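Local coordinates for protein aminoacyl-histidine dipeptidase (PDB 3MRU) that probably hydrolyses dipeptides such as aminoacyl-histidines, including carnosine, as a zinc-dependent metallopeptidase of the M20C family, at residues 126-137 / 475-484; 182-190 / 369-380. All coordinates share one frame; numbering follows the deposited sequence.

Interaction 1: 126-137 / 475-484; sequences SCLAVLASKEIK and FWDQMVALLE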
ATOM      1  N   SER A 126      21.856   0.225  -9.145  1.00 81.34           N
ATOM      2  CA  SER A 126      22.245   1.523  -8.668  1.00 81.81           C
ATOM      3  C   SER A 126      23.101   1.371  -7.416  1.00 82.59           C
ATOM      4  O   SER A 126      24.224   1.856  -7.368  1.00 82.52           O
ATOM      5  CB  SER A 126      20.994   2.342  -8.382  1.00 63.83           C
ATOM      6  OG  SER A 126      21.286   3.504  -7.628  1.00 63.79           O
ATOM      7  N   CYS A 127      22.581   0.678  -6.409  1.00 65.95           N
ATOM      8  CA  CYS A 127      23.333   0.496  -5.175  1.00 66.87           C
ATOM      9  C   CYS A 127      24.696  -0.065  -5.485  1.00 66.75           C
ATOM     10  O   CYS A 127      25.711   0.457  -5.046  1.00 66.40           O
ATOM     11  CB  CYS A 127      22.597  -0.449  -4.232  1.00 82.67           C
ATOM     12  SG  CYS A 127      21.357   0.355  -3.212  1.00 85.93           S
ATOM     13  N   LEU A 128      24.694  -1.130  -6.272  1.00 75.18           N
ATOM     14  CA  LEU A 128      25.912  -1.802  -6.674  1.00 75.77           C
ATOM     15  C   LEU A 128      26.863  -0.937  -7.493  1.00 76.32           C
ATOM     16  O   LEU A 128      28.079  -1.021  -7.331  1.00 76.56           O
ATOM     17  CB  LEU A 128      25.555  -3.042  -7.458  1.00 64.30           C
ATOM     18  CG  LEU A 128      25.807  -4.337  -6.709  1.00 63.88           C
ATOM     19  CD1 LEU A 128      25.378  -4.252  -5.261  1.00 62.01           C
ATOM     20  CD2 LEU A 128      25.081  -5.436  -7.456  1.00 64.57           C
ATOM     21  N   ALA A 129      26.308  -0.125  -8.381  1.00 65.56           N
ATOM     22  CA  ALA A 129      27.117   0.825  -9.123  1.00 66.00           C
ATOM     23  C   ALA A 129      27.893   1.743  -8.173  1.00 66.28           C
ATOM     24  O   ALA A 129      29.094   1.871  -8.309  1.00 66.66           O
ATOM     25  CB  ALA A 129      26.263   1.617 -10.092  1.00 59.55           C
ATOM     26  N   VAL A 130      27.220   2.358  -7.208  1.00 80.25           N
ATOM     27  CA  VAL A 130      27.885   3.222  -6.207  1.00 80.92           C
ATOM     28  C   VAL A 130      29.006   2.486  -5.461  1.00 81.38           C
ATOM     29  O   VAL A 130      30.092   3.027  -5.278  1.00 81.60           O
ATOM     30  CB  VAL A 130      26.875   3.856  -5.173  1.00 63.71           C
ATOM     31  CG1 VAL A 130      27.609   4.505  -3.999  1.00 62.62           C
ATOM     32  CG2 VAL A 130      25.942   4.867  -5.853  1.00 63.44           C
ATOM     33  N   LEU A 131      28.754   1.258  -5.034  1.00 83.18           N
ATOM     34  CA  LEU A 131      29.794   0.500  -4.368  1.00 83.94           C
ATOM     35  C   LEU A 131      31.044   0.371  -5.246  1.00 84.69           C
ATOM     36  O   LEU A 131      32.147   0.651  -4.778  1.00 85.07           O
ATOM     37  CB  LEU A 131      29.276  -0.876  -3.957  1.00 64.57           C
ATOM     38  CG  LEU A 131      28.425  -0.944  -2.686  1.00 64.23           C
ATOM     39  CD1 LEU A 131      27.777  -2.327  -2.559  1.00 63.06           C
ATOM     40  CD2 LEU A 131      29.259  -0.590  -1.445  1.00 63.56           C
ATOM     41  N   ALA A 132      30.862  -0.027  -6.509  1.00 72.88           N
ATOM     42  CA  ALA A 132      31.959  -0.180  -7.462  1.00 73.49           C
ATOM     43  C   ALA A 132      32.573   1.145  -7.911  1.00 74.49           C
ATOM     44  O   ALA A 132      33.772   1.207  -8.163  1.00 75.04           O
ATOM     45  CB  ALA A 132      31.519  -0.978  -8.656  1.00 29.27           C
ATOM     46  N   SER A 133      31.768   2.199  -8.002  1.00 85.10           N
ATOM     47  CA  SER A 133      32.237   3.518  -8.461  1.00 86.39           C
ATOM     48  C   SER A 133      33.514   4.015  -7.782  1.00 87.59           C
ATOM     49  O   SER A 133      33.640   3.943  -6.557  1.00 87.99           O
ATOM     50  CB  SER A 133      31.150   4.569  -8.275  1.00 83.59           C
ATOM     51  OG  SER A 133      31.591   5.809  -8.785  1.00 83.80           O
ATOM     52  N   LYS A 134      34.453   4.534  -8.577  1.00 85.53           N
ATOM     53  CA  LYS A 134      35.718   5.071  -8.026  1.00 86.72           C
ATOM     54  C   LYS A 134      35.750   6.601  -7.862  1.00 87.11           C
ATOM     55  O   LYS A 134      36.640   7.145  -7.201  1.00 87.11           O
ATOM     56  CB  LYS A 134      36.932   4.491  -8.766  1.00 91.22           C
ATOM     57  CG  LYS A 134      37.329   3.116  -8.243  1.00 92.31           C
ATOM     58  CD  LYS A 134      38.217   2.372  -9.258  1.00 93.54           C
ATOM     59  CE  LYS A 134      38.418   0.923  -8.844  1.00 93.40           C
ATOM     60  NZ  LYS A 134      39.133   0.838  -7.525  1.00 93.74           N
ATOM     61  N   GLU A 135      34.768   7.287  -8.429  1.00 93.81           N
ATOM     62  CA  GLU A 135      34.837   8.733  -8.506  1.00 94.93           C
ATOM     63  C   GLU A 135      33.652   9.520  -7.952  1.00 94.83           C
ATOM     64  O   GLU A 135      33.486  10.700  -8.290  1.00 95.07           O
ATOM     65  CB  GLU A 135      35.077   9.095  -9.975  1.00103.80           C
ATOM     66  CG  GLU A 135      34.174   8.364 -10.963  1.00105.47           C
ATOM     67  CD  GLU A 135      34.109   9.041 -12.336  1.00106.14           C
ATOM     68  OE1 GLU A 135      34.252  10.285 -12.386  1.00109.29           O
ATOM     69  OE2 GLU A 135      33.895   8.333 -13.362  1.00108.27           O
ATOM     70  N   ILE A 136      32.831   8.880  -7.117  1.00 86.15           N
ATOM     71  CA  ILE A 136      31.822   9.610  -6.364  1.00 85.75           C
ATOM     72  C   ILE A 136      32.486   9.877  -5.031  1.00 85.71           C
ATOM     73  O   ILE A 136      32.946   8.955  -4.353  1.00 85.45           O
ATOM     74  CB  ILE A 136      30.516   8.829  -6.201  1.00130.10           C
ATOM     75  CG1 ILE A 136      30.003   8.358  -7.550  1.00129.55           C
ATOM     76  CG2 ILE A 136      29.447   9.675  -5.478  1.00129.94           C
ATOM     77  CD1 ILE A 136      29.650   9.448  -8.601  1.00105.26           C
ATOM     78  N   LYS A 137      32.538  11.156  -4.678  1.00 95.34           N
ATOM     79  CA  LYS A 137      33.117  11.606  -3.418  1.00 95.41           C
ATOM     80  C   LYS A 137      32.056  11.481  -2.342  1.00 95.01           C
ATOM     81  O   LYS A 137      31.394  12.460  -2.012  1.00 94.97           O
ATOM     82  CB  LYS A 137      33.621  13.054  -3.522  1.00111.20           C
ATOM     83  CG  LYS A 137      35.118  13.156  -3.766  1.00112.34           C
ATOM     84  CD  LYS A 137      35.476  14.375  -4.602  1.00113.61           C
ATOM     85  CE  LYS A 137      36.998  14.443  -4.818  1.00114.21           C
ATOM     86  NZ  LYS A 137      37.355  15.119  -6.120  1.00114.19           N
ATOM     87  N   PHE A 475      17.686   9.347 -12.330  1.00 60.46           N
ATOM     88  CA  PHE A 475      17.670   8.708 -11.038  1.00 60.97           C
ATOM     89  C   PHE A 475      19.094   8.701 -10.517  1.00 62.20           C
ATOM     90  O   PHE A 475      19.356   9.122  -9.389  1.00 62.42           O
ATOM     91  CB  PHE A 475      17.105   7.291 -11.128  1.00 53.97           C
ATOM     92  CG  PHE A 475      17.387   6.462  -9.928  1.00 52.91           C
ATOM     93  CD1 PHE A 475      18.300   5.446  -9.978  1.00 52.66           C
ATOM     94  CD2 PHE A 475      16.778   6.720  -8.730  1.00 53.27           C
ATOM     95  CE1 PHE A 475      18.588   4.692  -8.852  1.00 51.92           C
ATOM     96  CE2 PHE A 475      17.077   5.958  -7.600  1.00 52.85           C
ATOM     97  CZ  PHE A 475      17.974   4.951  -7.671  1.00 51.79           C
ATOM     98  N   TRP A 476      20.026   8.271 -11.358  1.00 67.53           N
ATOM     99  CA  TRP A 476      21.398   8.099 -10.915  1.00 69.07           C
ATOM    100  C   TRP A 476      22.075   9.459 -10.659  1.00 70.22           C
ATOM    101  O   TRP A 476      22.975   9.568  -9.819  1.00 70.19           O
ATOM    102  CB  TRP A 476      22.165   7.220 -11.905  1.00 62.13           C
ATOM    103  CG  TRP A 476      23.630   7.252 -11.712  1.00 62.95           C
ATOM    104  CD1 TRP A 476      24.499   8.127 -12.288  1.00 63.53           C
ATOM    105  CD2 TRP A 476      24.423   6.384 -10.880  1.00 63.63           C
ATOM    106  NE1 TRP A 476      25.782   7.868 -11.864  1.00 64.49           N
ATOM    107  CE2 TRP A 476      25.767   6.801 -11.005  1.00 63.44           C
ATOM    108  CE3 TRP A 476      24.132   5.292 -10.053  1.00 64.42           C
ATOM    109  CZ2 TRP A 476      26.817   6.176 -10.322  1.00 62.26           C
ATOM    110  CZ3 TRP A 476      25.187   4.664  -9.375  1.00 63.69           C
ATOM    111  CH2 TRP A 476      26.509   5.114  -9.515  1.00 62.99           C
ATOM    112  N   ASP A 477      21.614  10.496 -11.357  1.00 62.19           N
ATOM    113  CA  ASP A 477      22.209  11.822 -11.223  1.00 63.73           C
ATOM    114  C   ASP A 477      21.928  12.463  -9.883  1.00 64.76           C
ATOM    115  O   ASP A 477      22.813  13.105  -9.318  1.00 65.00           O
ATOM    116  CB  ASP A 477      21.762  12.751 -12.347  1.00 72.84           C
ATOM    117  CG  ASP A 477      22.535  12.525 -13.628  1.00 73.99           C
ATOM    118  OD1 ASP A 477      23.765  12.298 -13.559  1.00 74.55           O
ATOM    119  OD2 ASP A 477      21.911  12.579 -14.712  1.00 76.51           O
ATOM    120  N   GLN A 478      20.708  12.307  -9.374  1.00 70.90           N
ATOM    121  CA  GLN A 478      20.436  12.746  -8.005  1.00 72.21           C
ATOM    122  C   GLN A 478      20.943  11.752  -6.991  1.00 72.36           C
ATOM    123  O   GLN A 478      21.366  12.139  -5.897  1.00 72.96           O
ATOM    124  CB  GLN A 478      18.971  13.029  -7.772  1.00 78.70           C
ATOM    125  CG  GLN A 478      18.098  12.335  -8.752  1.00 82.19           C
ATOM    126  CD  GLN A 478      16.707  12.899  -8.726  1.00 85.90           C
ATOM    127  OE1 GLN A 478      16.195  13.231  -7.651  1.00 87.07           O
ATOM    128  NE2 GLN A 478      16.082  13.036  -9.912  1.00 85.64           N
ATOM    129  N   MET A 479      20.935  10.476  -7.348  1.00 54.60           N
ATOM    130  CA  MET A 479      21.474   9.487  -6.449  1.00 55.13           C
ATOM    131  C   MET A 479      22.927   9.865  -6.159  1.00 55.05           C
ATOM    132  O   MET A 479      23.427   9.666  -5.053  1.00 54.67           O
ATOM    133  CB  MET A 479      21.360   8.092  -7.056  1.00 84.19           C
ATOM    134  CG  MET A 479      20.857   6.984  -6.087  1.00 85.81           C
ATOM    135  SD  MET A 479      22.118   6.193  -5.026  1.00 87.58           S
ATOM    136  CE  MET A 479      22.192   7.358  -3.669  1.00 86.36           C
ATOM    137  N   VAL A 480      23.592  10.451  -7.152  1.00 69.88           N
ATOM    138  CA  VAL A 480      24.955  10.944  -6.950  1.00 70.08           C
ATOM    139  C   VAL A 480      24.963  12.293  -6.263  1.00 70.64           C
ATOM    140  O   VAL A 480      25.618  12.462  -5.235  1.00 70.57           O
ATOM    141  CB  VAL A 480      25.724  11.117  -8.260  1.00 51.26           C
ATOM    142  CG1 VAL A 480      26.931  11.992  -8.022  1.00 51.27           C
ATOM    143  CG2 VAL A 480      26.144   9.772  -8.821  1.00 50.67           C
ATOM    144  N   ALA A 481      24.214  13.233  -6.844  1.00 76.45           N
ATOM    145  CA  ALA A 481      24.146  14.601  -6.365  1.00 77.17           C
ATOM    146  C   ALA A 481      24.035  14.603  -4.861  1.00 78.21           C
ATOM    147  O   ALA A 481      24.885  15.192  -4.178  1.00 78.59           O
ATOM    148  CB  ALA A 481      22.979  15.304  -6.976  1.00 36.16           C
ATOM    149  N   LEU A 482      23.030  13.916  -4.321  1.00 84.92           N
ATOM    150  CA  LEU A 482      22.886  13.961  -2.876  1.00 86.25           C
ATOM    151  C   LEU A 482      23.968  13.212  -2.111  1.00 87.14           C
ATOM    152  O   LEU A 482      24.522  13.768  -1.164  1.00 87.56           O
ATOM    153  CB  LEU A 482      21.466  13.655  -2.376  1.00 84.52           C
ATOM    154  CG  LEU A 482      20.640  12.439  -2.752  1.00 84.40           C
ATOM    155  CD1 LEU A 482      21.157  11.168  -2.129  1.00 84.19           C
ATOM    156  CD2 LEU A 482      19.289  12.728  -2.219  1.00 84.13           C
ATOM    157  N   LEU A 483      24.300  11.987  -2.516  1.00 67.34           N
ATOM    158  CA  LEU A 483      25.340  11.227  -1.811  1.00 68.05           C
ATOM    159  C   LEU A 483      26.548  12.085  -1.400  1.00 69.03           C
ATOM    160  O   LEU A 483      27.226  11.787  -0.417  1.00 68.54           O
ATOM    161  CB  LEU A 483      25.821  10.060  -2.665  1.00 70.50           C
ATOM    162  CG  LEU A 483      25.232   8.673  -2.423  1.00 70.01           C
ATOM    163  CD1 LEU A 483      25.869   7.641  -3.345  1.00 68.58           C
ATOM    164  CD2 LEU A 483      25.423   8.270  -0.989  1.00 70.07           C
ATOM    165  N   GLU A 484      26.803  13.145  -2.167  1.00 92.65           N
ATOM    166  CA  GLU A 484      27.928  14.051  -1.929  1.00 94.17           C
ATOM    167  C   GLU A 484      27.458  15.295  -1.205  1.00 95.23           C
ATOM    168  O   GLU A 484      28.237  15.931  -0.477  1.00 95.42           O
ATOM    169  CB  GLU A 484      28.614  14.426  -3.246  1.00 91.83           C
ATOM    170  CG  GLU A 484      29.130  13.201  -3.987  1.00 92.72           C
ATOM    171  CD  GLU A 484      29.836  13.527  -5.277  1.00 94.25           C
ATOM    172  OE1 GLU A 484      29.447  14.531  -5.914  1.00 95.70           O
ATOM    173  OE2 GLU A 484      30.764  12.771  -5.663  1.00 93.53           O
TER

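Interaction 2: 182-190 / 369-380; sequences MGCAGGIDG and RSLIDSGRSQVE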
ATOM      1  N   MET A 182       8.275  10.847   1.945  1.00 95.66           N
ATOM      2  CA  MET A 182       8.814  11.177   3.258  1.00 95.85           C
ATOM      3  C   MET A 182       8.026  10.492   4.364  1.00 95.47           C
ATOM      4  O   MET A 182       8.369  10.611   5.555  1.00 96.11           O
ATOM      5  CB  MET A 182       8.870  12.689   3.485  1.00 96.26           C
ATOM      6  CG  MET A 182       7.551  13.413   3.301  1.00 97.18           C
ATOM      7  SD  MET A 182       7.748  15.199   3.459  1.00 97.70           S
ATOM      8  CE  MET A 182       8.443  15.365   5.122  1.00 97.49           C
ATOM      9  N   GLY A 183       6.983   9.765   3.968  1.00 90.40           N
ATOM     10  CA  GLY A 183       6.185   9.028   4.926  1.00 88.88           C
ATOM     11  C   GLY A 183       5.152   8.138   4.287  1.00 88.04           C
ATOM     12  O   GLY A 183       4.775   8.322   3.111  1.00 87.70           O
ATOM     13  N   CYS A 184       4.685   7.168   5.077  1.00 78.02           N
ATOM     14  CA  CYS A 184       3.528   6.351   4.694  1.00 76.43           C
ATOM     15  C   CYS A 184       2.708   5.884   5.893  1.00 75.07           C
ATOM     16  O   CYS A 184       3.124   6.015   7.038  1.00 74.34           O
ATOM     17  CB  CYS A 184       3.961   5.156   3.835  1.00 78.05           C
ATOM     18  SG  CYS A 184       5.011   4.022   4.699  1.00 77.55           S
ATOM     19  N   ALA A 185       1.539   5.336   5.593  1.00 65.97           N
ATOM     20  CA  ALA A 185       0.637   4.804   6.600  1.00 65.17           C
ATOM     21  C   ALA A 185       0.943   3.361   6.968  1.00 64.32           C
ATOM     22  O   ALA A 185       1.254   2.539   6.108  1.00 64.49           O
ATOM     23  CB  ALA A 185      -0.807   4.925   6.114  1.00 82.44           C
ATOM     24  N   GLY A 186       0.848   3.060   8.259  1.00 72.85           N
ATOM     25  CA  GLY A 186       0.809   1.684   8.730  1.00 71.46           C
ATOM     26  C   GLY A 186      -0.602   1.209   8.509  1.00 70.52           C
ATOM     27  O   GLY A 186      -1.416   1.921   7.914  1.00 70.62           O
ATOM     28  N   GLY A 187      -0.911   0.011   8.968  1.00 69.48           N
ATOM     29  CA  GLY A 187      -2.282  -0.448   8.868  1.00 68.78           C
ATOM     30  C   GLY A 187      -2.577  -1.556   9.840  1.00 68.42           C
ATOM     31  O   GLY A 187      -1.662  -2.047  10.500  1.00 68.48           O
ATOM     32  N   ILE A 188      -3.845  -1.945   9.933  1.00 53.75           N
ATOM     33  CA  ILE A 188      -4.222  -3.111  10.702  1.00 53.47           C
ATOM     34  C   ILE A 188      -5.632  -3.561  10.337  1.00 54.21           C
ATOM     35  O   ILE A 188      -6.538  -2.732  10.185  1.00 54.50           O
ATOM     36  CB  ILE A 188      -4.127  -2.808  12.172  1.00 58.26           C
ATOM     37  CG1 ILE A 188      -4.266  -4.080  12.998  1.00 57.29           C
ATOM     38  CG2 ILE A 188      -5.135  -1.736  12.546  1.00 58.74           C
ATOM     39  CD1 ILE A 188      -5.617  -4.635  13.199  1.00 89.58           C
ATOM     40  N   ASP A 189      -5.807  -4.872  10.179  1.00 55.02           N
ATOM     41  CA  ASP A 189      -7.081  -5.444   9.814  1.00 55.43           C
ATOM     42  C   ASP A 189      -7.845  -5.610  11.073  1.00 54.59           C
ATOM     43  O   ASP A 189      -7.303  -6.069  12.056  1.00 54.34           O
ATOM     44  CB  ASP A 189      -6.897  -6.832   9.214  1.00 99.38           C
ATOM     45  CG  ASP A 189      -6.007  -6.836   7.961  1.00104.53           C
ATOM     46  OD1 ASP A 189      -6.269  -6.037   7.029  1.00110.04           O
ATOM     47  OD2 ASP A 189      -5.052  -7.661   7.896  1.00108.91           O
ATOM     48  N   GLY A 190      -9.115  -5.229  11.035  1.00 68.23           N
ATOM     49  CA  GLY A 190     -10.064  -5.477  12.130  1.00 67.36           C
ATOM     50  C   GLY A 190     -11.270  -6.299  11.700  1.00 66.91           C
ATOM     51  O   GLY A 190     -11.656  -6.306  10.525  1.00 67.34           O
ATOM     52  N   ARG A 369      -5.869   2.649   8.758  1.00 55.45           N
ATOM     53  CA  ARG A 369      -4.590   3.141   8.277  1.00 55.10           C
ATOM     54  C   ARG A 369      -4.190   4.352   9.083  1.00 55.66           C
ATOM     55  O   ARG A 369      -5.057   5.084   9.582  1.00 55.72           O
ATOM     56  CB  ARG A 369      -4.719   3.572   6.849  1.00 56.36           C
ATOM     57  CG  ARG A 369      -4.944   2.474   5.923  1.00 56.76           C
ATOM     58  CD  ARG A 369      -5.187   3.084   4.583  1.00 58.87           C
ATOM     59  NE  ARG A 369      -5.517   2.088   3.575  1.00 60.76           N
ATOM     60  CZ  ARG A 369      -4.693   1.128   3.184  1.00 61.39           C
ATOM     61  NH1 ARG A 369      -3.496   1.012   3.745  1.00 63.13           N
ATOM     62  NH2 ARG A 369      -5.083   0.269   2.260  1.00 61.32           N
ATOM     63  N   SER A 370      -2.880   4.568   9.198  1.00 53.45           N
ATOM     64  CA  SER A 370      -2.347   5.729   9.890  1.00 54.08           C
ATOM     65  C   SER A 370      -0.846   5.904   9.656  1.00 54.59           C
ATOM     66  O   SER A 370      -0.123   4.926   9.471  1.00 54.16           O
ATOM     67  CB  SER A 370      -2.721   5.690  11.370  1.00 60.81           C
ATOM     68  OG  SER A 370      -2.189   6.832  12.004  1.00 60.97           O
ATOM     69  N   LEU A 371      -0.396   7.160   9.716  1.00 55.14           N
ATOM     70  CA  LEU A 371       1.017   7.501   9.628  1.00 56.09           C
ATOM     71  C   LEU A 371       1.548   7.429  11.044  1.00 57.49           C
ATOM     72  O   LEU A 371       2.565   6.782  11.297  1.00 57.30           O
ATOM     73  CB  LEU A 371       1.238   8.900   9.073  1.00 50.47           C
ATOM     74  CG  LEU A 371       0.378   9.412   7.921  1.00 49.97           C
ATOM     75  CD1 LEU A 371       0.708  10.862   7.669  1.00 49.63           C
ATOM     76  CD2 LEU A 371       0.620   8.615   6.663  1.00 51.52           C
ATOM     77  N   ILE A 372       0.865   8.083  11.981  1.00 89.76           N
ATOM     78  CA  ILE A 372       1.250   7.902  13.385  1.00 91.80           C
ATOM     79  C   ILE A 372       0.654   6.583  13.912  1.00 92.29           C
ATOM     80  O   ILE A 372      -0.564   6.387  13.920  1.00 92.65           O
ATOM     81  CB  ILE A 372       0.913   9.122  14.310  1.00130.07           C
ATOM     82  CG1 ILE A 372       1.518  10.421  13.749  1.00130.72           C
ATOM     83  CG2 ILE A 372       1.421   8.857  15.749  1.00130.86           C
ATOM     84  CD1 ILE A 372       3.051  10.521  13.707  1.00116.56           C
ATOM     85  N   ASP A 373       1.522   5.672  14.326  1.00 74.22           N
ATOM     86  CA  ASP A 373       1.064   4.384  14.808  1.00 75.14           C
ATOM     87  C   ASP A 373       0.306   4.543  16.114  1.00 74.86           C
ATOM     88  O   ASP A 373      -0.503   3.685  16.493  1.00 75.31           O
ATOM     89  CB  ASP A 373       2.241   3.429  14.964  1.00 87.53           C
ATOM     90  CG  ASP A 373       2.937   3.135  13.626  1.00 91.30           C
ATOM     91  OD1 ASP A 373       2.251   3.196  12.564  1.00 94.85           O
ATOM     92  OD2 ASP A 373       4.166   2.850  13.639  1.00 95.17           O
ATOM     93  N   SER A 374       0.561   5.659  16.790  1.00 68.18           N
ATOM     94  CA  SER A 374      -0.163   6.025  17.991  1.00 67.41           C
ATOM     95  C   SER A 374      -1.667   6.248  17.676  1.00 66.92           C
ATOM     96  O   SER A 374      -2.560   5.787  18.411  1.00 66.84           O
ATOM     97  CB  SER A 374       0.504   7.262  18.576  1.00 74.85           C
ATOM     98  OG  SER A 374      -0.250   7.806  19.632  1.00 76.15           O
ATOM     99  N   GLY A 375      -1.938   6.914  16.554  1.00 61.57           N
ATOM    100  CA  GLY A 375      -3.304   7.130  16.094  1.00 60.45           C
ATOM    101  C   GLY A 375      -4.022   5.876  15.629  1.00 59.75           C
ATOM    102  O   GLY A 375      -5.244   5.801  15.659  1.00 60.00           O
ATOM    103  N   ARG A 376      -3.271   4.877  15.195  1.00 62.30           N
ATOM    104  CA  ARG A 376      -3.874   3.646  14.731  1.00 61.15           C
ATOM    105  C   ARG A 376      -4.457   2.906  15.894  1.00 60.43           C
ATOM    106  O   ARG A 376      -5.488   2.304  15.763  1.00 60.13           O
ATOM    107  CB  ARG A 376      -2.823   2.785  14.075  1.00 61.03           C
ATOM    108  CG  ARG A 376      -3.333   2.019  12.884  1.00 61.64           C
ATOM    109  CD  ARG A 376      -2.365   0.930  12.537  1.00 61.51           C
ATOM    110  NE  ARG A 376      -2.185   0.063  13.685  1.00 60.68           N
ATOM    111  CZ  ARG A 376      -1.000  -0.337  14.091  1.00 61.54           C
ATOM    112  NH1 ARG A 376       0.064   0.074  13.431  1.00 61.58           N
ATOM    113  NH2 ARG A 376      -0.882  -1.124  15.148  1.00 62.53           N
ATOM    114  N   SER A 377      -3.770   2.954  17.030  1.00 80.75           N
ATOM    115  CA  SER A 377      -4.275   2.425  18.291  1.00 80.71           C
ATOM    116  C   SER A 377      -5.475   3.200  18.742  1.00 80.15           C
ATOM    117  O   SER A 377      -6.488   2.617  19.107  1.00 80.55           O
ATOM    118  CB  SER A 377      -3.241   2.578  19.403  1.00 72.29           C
ATOM    119  OG  SER A 377      -2.232   1.604  19.267  1.00 74.22           O
ATOM    120  N   GLN A 378      -5.349   4.521  18.742  1.00 60.17           N
ATOM    121  CA  GLN A 378      -6.453   5.355  19.140  1.00 59.72           C
ATOM    122  C   GLN A 378      -7.719   4.782  18.488  1.00 58.49           C
ATOM    123  O   GLN A 378      -8.663   4.411  19.199  1.00 58.80           O
ATOM    124  CB  GLN A 378      -6.185   6.799  18.711  1.00 90.44           C
ATOM    125  CG  GLN A 378      -7.176   7.840  19.228  1.00 93.65           C
ATOM    126  CD  GLN A 378      -8.252   8.235  18.192  1.00 99.03           C
ATOM    127  OE1 GLN A 378      -9.274   7.536  18.016  1.00 99.98           O
ATOM    128  NE2 GLN A 378      -8.031   9.376  17.514  1.00100.09           N
ATOM    129  N   VAL A 379      -7.705   4.644  17.163  1.00 42.54           N
ATOM    130  CA  VAL A 379      -8.838   4.116  16.404  1.00 41.34           C
ATOM    131  C   VAL A 379      -9.229   2.683  16.763  1.00 41.21           C
ATOM    132  O   VAL A 379     -10.405   2.350  16.776  1.00 40.70           O
ATOM    133  CB  VAL A 379      -8.636   4.221  14.860  1.00 49.40           C
ATOM    134  CG1 VAL A 379      -9.868   3.708  14.097  1.00 49.00           C
ATOM    135  CG2 VAL A 379      -8.359   5.647  14.434  1.00 47.82           C
ATOM    136  N   GLU A 380      -8.263   1.822  17.030  1.00 56.90           N
ATOM    137  CA  GLU A 380      -8.602   0.449  17.367  1.00 58.12           C
ATOM    138  C   GLU A 380      -9.479   0.494  18.619  1.00 57.49           C
ATOM    139  O   GLU A 380     -10.502  -0.205  18.709  1.00 57.72           O
ATOM    140  CB  GLU A 380      -7.353  -0.397  17.623  1.00 76.65           C
ATOM    141  CG  GLU A 380      -6.364  -0.574  16.464  1.00 79.30           C
ATOM    142  CD  GLU A 380      -5.004  -1.215  16.905  1.00 80.88           C
ATOM    143  OE1 GLU A 380      -4.975  -1.909  17.964  1.00 85.83           O
ATOM    144  OE2 GLU A 380      -3.962  -1.036  16.193  1.00 84.80           O
TER

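Interaction 1: 126-137 / 475-484
Trp476 presents the six-membered end of its indole to Ala129, with CZ3 3.3 Å from Ala129 CB. The carbonyl O of Ser126 and the backbone N of Val130 lie at the indole edge, in the ring plane. With CG anti to the backbone N (chi1 166°), the indole extends off helix 475-484 to reach the backbone of helix 126-132. Val130 divides its two methyls: CG2 turns to the indole, 3.6 Å from Trp476 CZ3, and CG1 meets Leu483 tip to tip, 3.6 Å from its CD1. The bent chain of Met479 adds its sulfur beside Val130 CG2. At the inner end, Ser126 lies beside Phe475, its CB at the ring edge in plane and its OG 3.2 Å from CE1.

In the catalytic domain of this M20 peptidase, the two helical segments cross at 48° with axes 11.3 Å apart. Both rest on the central mixed sheet: Val130 and Met479 touch Leu77 of strand 75-80, the strand that ends at the zinc ligand His80. Phe475 comes within about 9 Å of the side chain of Asp173, another zinc ligand. Helix 14-25 reaches the same seam, with Leu16 touching both Ala129 and Trp476.

Towards solvent the packing thins, and loop 133-137 takes over from the helix. Ile136 CD1 meets Val480 CG2 at 3.5 Å, the side chains crossing obliquely; Val480 CG2 also lies over one face of the Trp476 indole, offset toward its rim. Beyond it, OE2 of the extended Glu484 accepts the backbone N-H of Lys137 (N to OE2 2.6 Å, N-H...O 144°), on the anti side of the carboxylate and slightly out of its plane. The Ile136 side chain crosses Glu484 at about a right angle, with CG2 against OE2, whereas the exposed amino end of Lys137 leads away.

Interaction 2: 182-190 / 369-380
Gly186 and Ser370 form an antiparallel hydrogen-bonded pair. Ser370 N gives a 3.3 Å bond to Gly186 O, approaching from above the carbonyl plane; the partner bond, Gly186 N to Ser370 O, is modelled implausibly short and its length is doubtful. Gly187 and Arg369 follow as a non-hydrogen-bonded pair. Beside this short ladder, Leu371 CD2 rests against the peptide joining Cys184 to Ala185, 3.5 Å from Cys184 C. Arg376 crosses Ile188 at about a right angle, NE 3.6 Å from Ile188 CG2; its chain bends at chi3 (58°), and the guanidinium lies with one face to Gly187 O.

These pairs belong to the large mixed sheet of the second domain, where strand 181-199 runs between strands 361-370 and 393-400. The chain leaves strand 361-370 through a tight connection into helix 373-389, which packs on the sheet.

Further out, Glu380 OE2 holds Arg376 side-on, 3.3 Å from both its NE and NH2, near the guanidinium plane. Asp373 makes only a long ion pair with Arg376; its OD1 accepts from Gly402 N. Ser370 OG donates to Ile372 O just before the helix and also lies within bonding distance of Glu347 O and Thr348 OG1, while Arg369 NE reaches Ser220 OG.

Overall arrangement
Interaction 2 is nested within the chain loop closed by interaction 1, yet the two occupy different parts of the fold, with centres 34 Å apart and no direct touch. Interaction 1 joins two helices on the metal-bearing sheet, far from the centre of the chain; it is largely apolar, buried at one end and finishing at an exposed loop. Interaction 2 is buried nearer the middle of the molecule, where strand 181-199 enters the second domain, and combines main-chain pairing with an arginine-carboxylate network on the helix beside it. The side chain of Phe475 in the first is about 12 Å, and that of Cys184 in the second about 13 Å, from a bound zinc ion.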